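Local coordinates for protein M32 carboxypeptidase (Chitinophagaceae bacterium, PDB 7A03) that probably trims amino acids from the carboxyl termini of peptides as a metal-dependent peptidase of the M32 (Carboxypeptidase Taq) family, at residues I295-S298 / Q299-L302; S426-A429 / A430-T434. All coordinates share one frame; numbering follows the deposited sequence.

How the interactions relate
Both interactions are local contacts within a single helix, interaction 1 on helix 293-307 and interaction 2 on helix 420-439, which comes later in the chain. Their centres lie about 8 Å apart because the two helices pack against each other inside this predominantly helical M32 fold. They meet directly: Ser298 O is 3.4 Å from Ala429 CB, and Ser298 CB is 3.5 Å from Tyr428 CB. Ser298 on one helix thus packs against Tyr428, Ala429 and Phe432 on the other. Interaction 1 also adjoins helix 258-277, which carries an HExxH sequence consistent with the zinc-binding motif of such peptidases, though no metal is bound to it here.

Interaction 1. Residues I295-S298 / Q299-L302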
loop_
_atom_site.group_PDB
_atom_site.type_symbol
_atom_site.label_atom_id
_atom_site.label_comp_id
_atom_site.label_asym_id
_atom_site.label_seq_id
_atom_site.Cartn_x
_atom_site.Cartn_y
_atom_site.Cartn_z
ATOM N N ILE A 295 5.866 1.396 4.798
ATOM C CA ILE A 295 6.766 0.252 4.927
ATOM C C ILE A 295 6.105 -1.018 4.375
ATOM O O ILE A 295 6.741 -1.834 3.694
ATOM C CB ILE A 295 7.268 0.113 6.383
ATOM C CG1 ILE A 295 8.085 1.350 6.817
ATOM C CG2 ILE A 295 8.059 -1.194 6.562
ATOM C CD1 ILE A 295 9.336 1.622 5.955
ATOM N N HIS A 296 4.805 -1.196 4.616
ATOM C CA HIS A 296 4.154 -2.360 4.028
ATOM C C HIS A 296 4.227 -2.313 2.497
ATOM O O HIS A 296 4.557 -3.316 1.828
ATOM C CB HIS A 296 2.706 -2.435 4.514
ATOM C CG HIS A 296 2.269 -3.819 4.863
ATOM N ND1 HIS A 296 2.567 -4.918 4.084
ATOM C CD2 HIS A 296 1.593 -4.289 5.935
ATOM C CE1 HIS A 296 2.078 -6.006 4.659
ATOM N NE2 HIS A 296 1.484 -5.649 5.784
ATOM N N GLU A 297 3.959 -1.131 1.924
ATOM C CA GLU A 297 4.031 -1.000 0.481
ATOM C C GLU A 297 5.456 -1.217 -0.031
ATOM O O GLU A 297 5.636 -1.735 -1.136
ATOM C CB GLU A 297 3.452 0.357 0.050
ATOM C CG GLU A 297 3.341 0.540 -1.457
ATOM C CD GLU A 297 2.119 -0.163 -2.043
ATOM O OE1 GLU A 297 1.377 -0.818 -1.285
ATOM O OE2 GLU A 297 1.901 -0.053 -3.264
ATOM N N SER A 298 6.477 -0.853 0.757
ATOM C CA SER A 298 7.851 -1.129 0.337
ATOM C C SER A 298 8.089 -2.623 0.184
ATOM O O SER A 298 8.861 -3.051 -0.683
ATOM C CB SER A 298 8.868 -0.549 1.329
ATOM O OG SER A 298 9.002 -1.350 2.503
ATOM N N GLN A 299 7.454 -3.430 1.030
ATOM C CA GLN A 299 7.628 -4.882 0.888
ATOM C C GLN A 299 6.970 -5.423 -0.386
ATOM O O GLN A 299 7.588 -6.209 -1.143
ATOM C CB GLN A 299 7.060 -5.565 2.128
ATOM C CG GLN A 299 7.766 -5.137 3.389
ATOM C CD GLN A 299 9.260 -5.367 3.288
ATOM O OE1 GLN A 299 9.737 -6.494 3.414
ATOM N NE2 GLN A 299 10.013 -4.289 3.034
ATOM N N SER A 300 5.750 -4.962 -0.675
ATOM C CA SER A 300 5.102 -5.398 -1.917
ATOM C C SER A 300 5.874 -4.962 -3.162
ATOM O O SER A 300 6.058 -5.752 -4.107
ATOM C CB SER A 300 3.639 -4.944 -1.982
ATOM O OG SER A 300 3.528 -3.537 -2.073
ATOM N N ARG A 301 6.336 -3.707 -3.185
ATOM C CA ARG A 301 7.023 -3.204 -4.367
ATOM C C ARG A 301 8.428 -3.776 -4.511
ATOM O O ARG A 301 8.890 -3.966 -5.643
ATOM C CB ARG A 301 7.099 -1.678 -4.338
ATOM C CG ARG A 301 5.748 -0.986 -4.523
ATOM C CD ARG A 301 5.039 -1.368 -5.821
ATOM N NE ARG A 301 3.942 -0.436 -6.084
ATOM C CZ ARG A 301 3.026 -0.570 -7.036
ATOM N NH1 ARG A 301 2.125 0.385 -7.196
ATOM N NH2 ARG A 301 3.020 -1.620 -7.854
ATOM N N LEU A 302 9.124 -4.032 -3.391
ATOM C CA LEU A 302 10.467 -4.588 -3.486
ATOM C C LEU A 302 10.416 -5.941 -4.161
ATOM O O LEU A 302 11.231 -6.231 -5.054
ATOM C CB LEU A 302 11.093 -4.714 -2.098
ATOM C CG LEU A 302 12.520 -5.275 -2.008
ATOM C CD1 LEU A 302 13.245 -4.647 -0.824
ATOM C CD2 LEU A 302 12.514 -6.791 -1.857
HETATM O O HOH W 1 3.020 1.738 -4.749
#
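The Glu297 and Arg301 side chains lie side by side and point the same way, their carboxylate and guanidinium planes 87° apart. Glu297 OE2 stands 3.5 Å from Arg301 NE, obliquely placed and well out of the guanidinium plane, making a salt bridge of charge alone. A water in that plane, at the guanidinium edge, supplies the directed link: it accepts from Arg301 NE at 2.7 Å and donates to Glu297 OE2. Farther out, Arg301 makes a cation-pi contact with Tyr358, and its NH2 a salt bridge with Glu304. A second flat group, the amide of Gln299, puts NE2 on Ser298 OG at 3.2 Å, the oxygen lying in the amide plane and the N-H nearly straight at 169°; its OE1 bonds to His464. This is ordinary alpha-helix, with serine hydroxyls folded back onto carbonyls of the preceding turn. Ser298 OG, set between its own backbone N and carbonyl carbon (chi1 78°), reaches a lone pair of Ile295 O at 2.6 Å, while Gln299 N shares that carbonyl. Ser300 OG likewise donates to Glu297 O at 2.9 Å, an acceptor it shares with Arg301 N. An alanine at Ser298 would probably leave Gln299 NE2 without this acceptor and Ile295 O without its hydroxyl donor, with His464 still holding the amide by OE1. Ser300 touches His267 and His271 of the HExxH sequence, and His296, hydrogen-bonded to Glu275, meets the His271 ring.

Interaction 2. Residues S426-A429 / A430-T434; sequences SFYA and AQFFT
Tyr428 and Phe432, one turn apart on alpha-helix 420-439, illustrate an i to i+4 aromatic pair resting on regular backbone bonding. Four main-chain hydrogen bonds cross the contact, from Ala430 N to Ser426 O, Gln431 N to Phe427 O, Phe432 N to Tyr428 O and Phe433 N to Ala429 O. The third is short, at 2.7 Å, and runs nearly along the C=O axis of Tyr428.

Among the aromatic contacts, the Tyr428 and Phe432 side chains point the same way with ring planes 15° apart. They are slid past one another, their centroids 5.8 Å apart, so they barely overlap. The four-residue spacing puts both on one flank of the helix, and similar chi1 angles (-78° and -69°), with CG beside the backbone N, turn them the same way. That flank faces helix 293-307 at Ser298 and helix 472-480 at Cys476 and Thr480. Phe427 meets the rings of Phe486 and Phe489 edge-to-face.

Among polar side chains, Gln431 has its amide held by Gln485 N, Pro483 O and Thr480 OG1.

The closest apolar approach of the pair brings Phe432 CE2 to 3.8 Å from Tyr428 CB, and Phe432 CZ comes obliquely to 4.1 Å from Tyr428 CD1.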
loop_
_atom_site.group_PDB
_atom_site.type_symbol
_atom_site.label_atom_id
_atom_site.label_comp_id
_atom_site.label_asym_id
_atom_site.label_seq_id
_atom_site.Cartn_x
_atom_site.Cartn_y
_atom_site.Cartn_z
ATOM N N SER A 426 7.167 2.707 -2.807
ATOM C CA SER A 426 8.061 2.423 -3.928
ATOM C C SER A 426 9.461 2.944 -3.652
ATOM O O SER A 426 10.467 2.274 -3.964
ATOM C CB SER A 426 7.494 3.065 -5.193
ATOM O OG SER A 426 6.242 2.497 -5.546
ATOM N N PHE A 427 9.552 4.133 -3.045
ATOM C CA PHE A 427 10.867 4.730 -2.880
ATOM C C PHE A 427 11.624 4.018 -1.773
ATOM O O PHE A 427 12.827 3.736 -1.915
ATOM C CB PHE A 427 10.754 6.244 -2.671
ATOM C CG PHE A 427 9.971 6.946 -3.757
ATOM C CD1 PHE A 427 9.863 6.401 -5.030
ATOM C CD2 PHE A 427 9.321 8.147 -3.495
ATOM C CE1 PHE A 427 9.120 7.037 -6.028
ATOM C CE2 PHE A 427 8.581 8.788 -4.494
ATOM C CZ PHE A 427 8.481 8.232 -5.756
ATOM N N TYR A 428 10.903 3.600 -0.717
ATOM C CA TYR A 428 11.560 2.791 0.303
ATOM C C TYR A 428 12.011 1.471 -0.293
ATOM O O TYR A 428 13.115 0.988 0.010
ATOM C CB TYR A 428 10.628 2.514 1.486
ATOM C CG TYR A 428 10.427 3.636 2.485
ATOM C CD1 TYR A 428 11.494 4.189 3.165
ATOM C CD2 TYR A 428 9.152 4.104 2.765
ATOM C CE1 TYR A 428 11.292 5.200 4.103
ATOM C CE2 TYR A 428 8.943 5.111 3.684
ATOM C CZ TYR A 428 10.011 5.647 4.348
ATOM O OH TYR A 428 9.811 6.658 5.265
ATOM N N ALA A 429 11.200 0.905 -1.200
ATOM C CA ALA A 429 11.576 -0.384 -1.759
ATOM C C ALA A 429 12.918 -0.278 -2.461
ATOM O O ALA A 429 13.818 -1.110 -2.236
ATOM C CB ALA A 429 10.479 -0.894 -2.697
ATOM N N ALA A 430 13.110 0.809 -3.223
ATOM C CA ALA A 430 14.349 0.940 -3.969
ATOM C C ALA A 430 15.513 1.153 -3.020
ATOM O O ALA A 430 16.572 0.510 -3.159
ATOM C CB ALA A 430 14.232 2.102 -4.959
ATOM N N GLN A 431 15.289 1.966 -1.985
ATOM C CA GLN A 431 16.376 2.239 -1.063
ATOM C C GLN A 431 16.724 0.978 -0.298
ATOM O O GLN A 431 17.911 0.675 -0.091
ATOM C CB GLN A 431 15.980 3.383 -0.126
ATOM C CG GLN A 431 17.062 3.828 0.842
ATOM C CD GLN A 431 16.893 5.280 1.258
ATOM O OE1 GLN A 431 16.146 6.036 0.619
ATOM N NE2 GLN A 431 17.588 5.688 2.321
ATOM N N PHE A 432 15.700 0.185 0.061
ATOM C CA PHE A 432 15.998 -1.029 0.803
ATOM C C PHE A 432 16.701 -2.035 -0.101
ATOM O O PHE A 432 17.696 -2.652 0.309
ATOM C CB PHE A 432 14.729 -1.647 1.407
ATOM C CG PHE A 432 14.102 -0.843 2.528
ATOM C CD1 PHE A 432 14.857 -0.042 3.363
ATOM C CD2 PHE A 432 12.733 -0.915 2.745
ATOM C CE1 PHE A 432 14.256 0.684 4.388
ATOM C CE2 PHE A 432 12.123 -0.184 3.780
ATOM C CZ PHE A 432 12.882 0.607 4.592
ATOM N N PHE A 433 16.255 -2.160 -1.363
ATOM C CA PHE A 433 16.823 -3.237 -2.163
ATOM C C PHE A 433 18.259 -2.923 -2.546
ATOM O O PHE A 433 19.144 -3.785 -2.456
ATOM C CB PHE A 433 15.980 -3.542 -3.397
ATOM C CG PHE A 433 16.448 -4.755 -4.141
ATOM C CD1 PHE A 433 16.292 -6.028 -3.593
ATOM C CD2 PHE A 433 17.098 -4.630 -5.367
ATOM C CE1 PHE A 433 16.769 -7.146 -4.262
ATOM C CE2 PHE A 433 17.546 -5.751 -6.039
ATOM C CZ PHE A 433 17.370 -7.014 -5.486
ATOM N N THR A 434 18.517 -1.680 -2.938
ATOM C CA THR A 434 19.886 -1.280 -3.212
ATOM C C THR A 434 20.762 -1.511 -1.990
ATOM O O THR A 434 21.876 -2.043 -2.106
ATOM C CB THR A 434 19.898 0.172 -3.676
ATOM O OG1 THR A 434 19.201 0.251 -4.924
ATOM C CG2 THR A 434 21.322 0.687 -3.877
#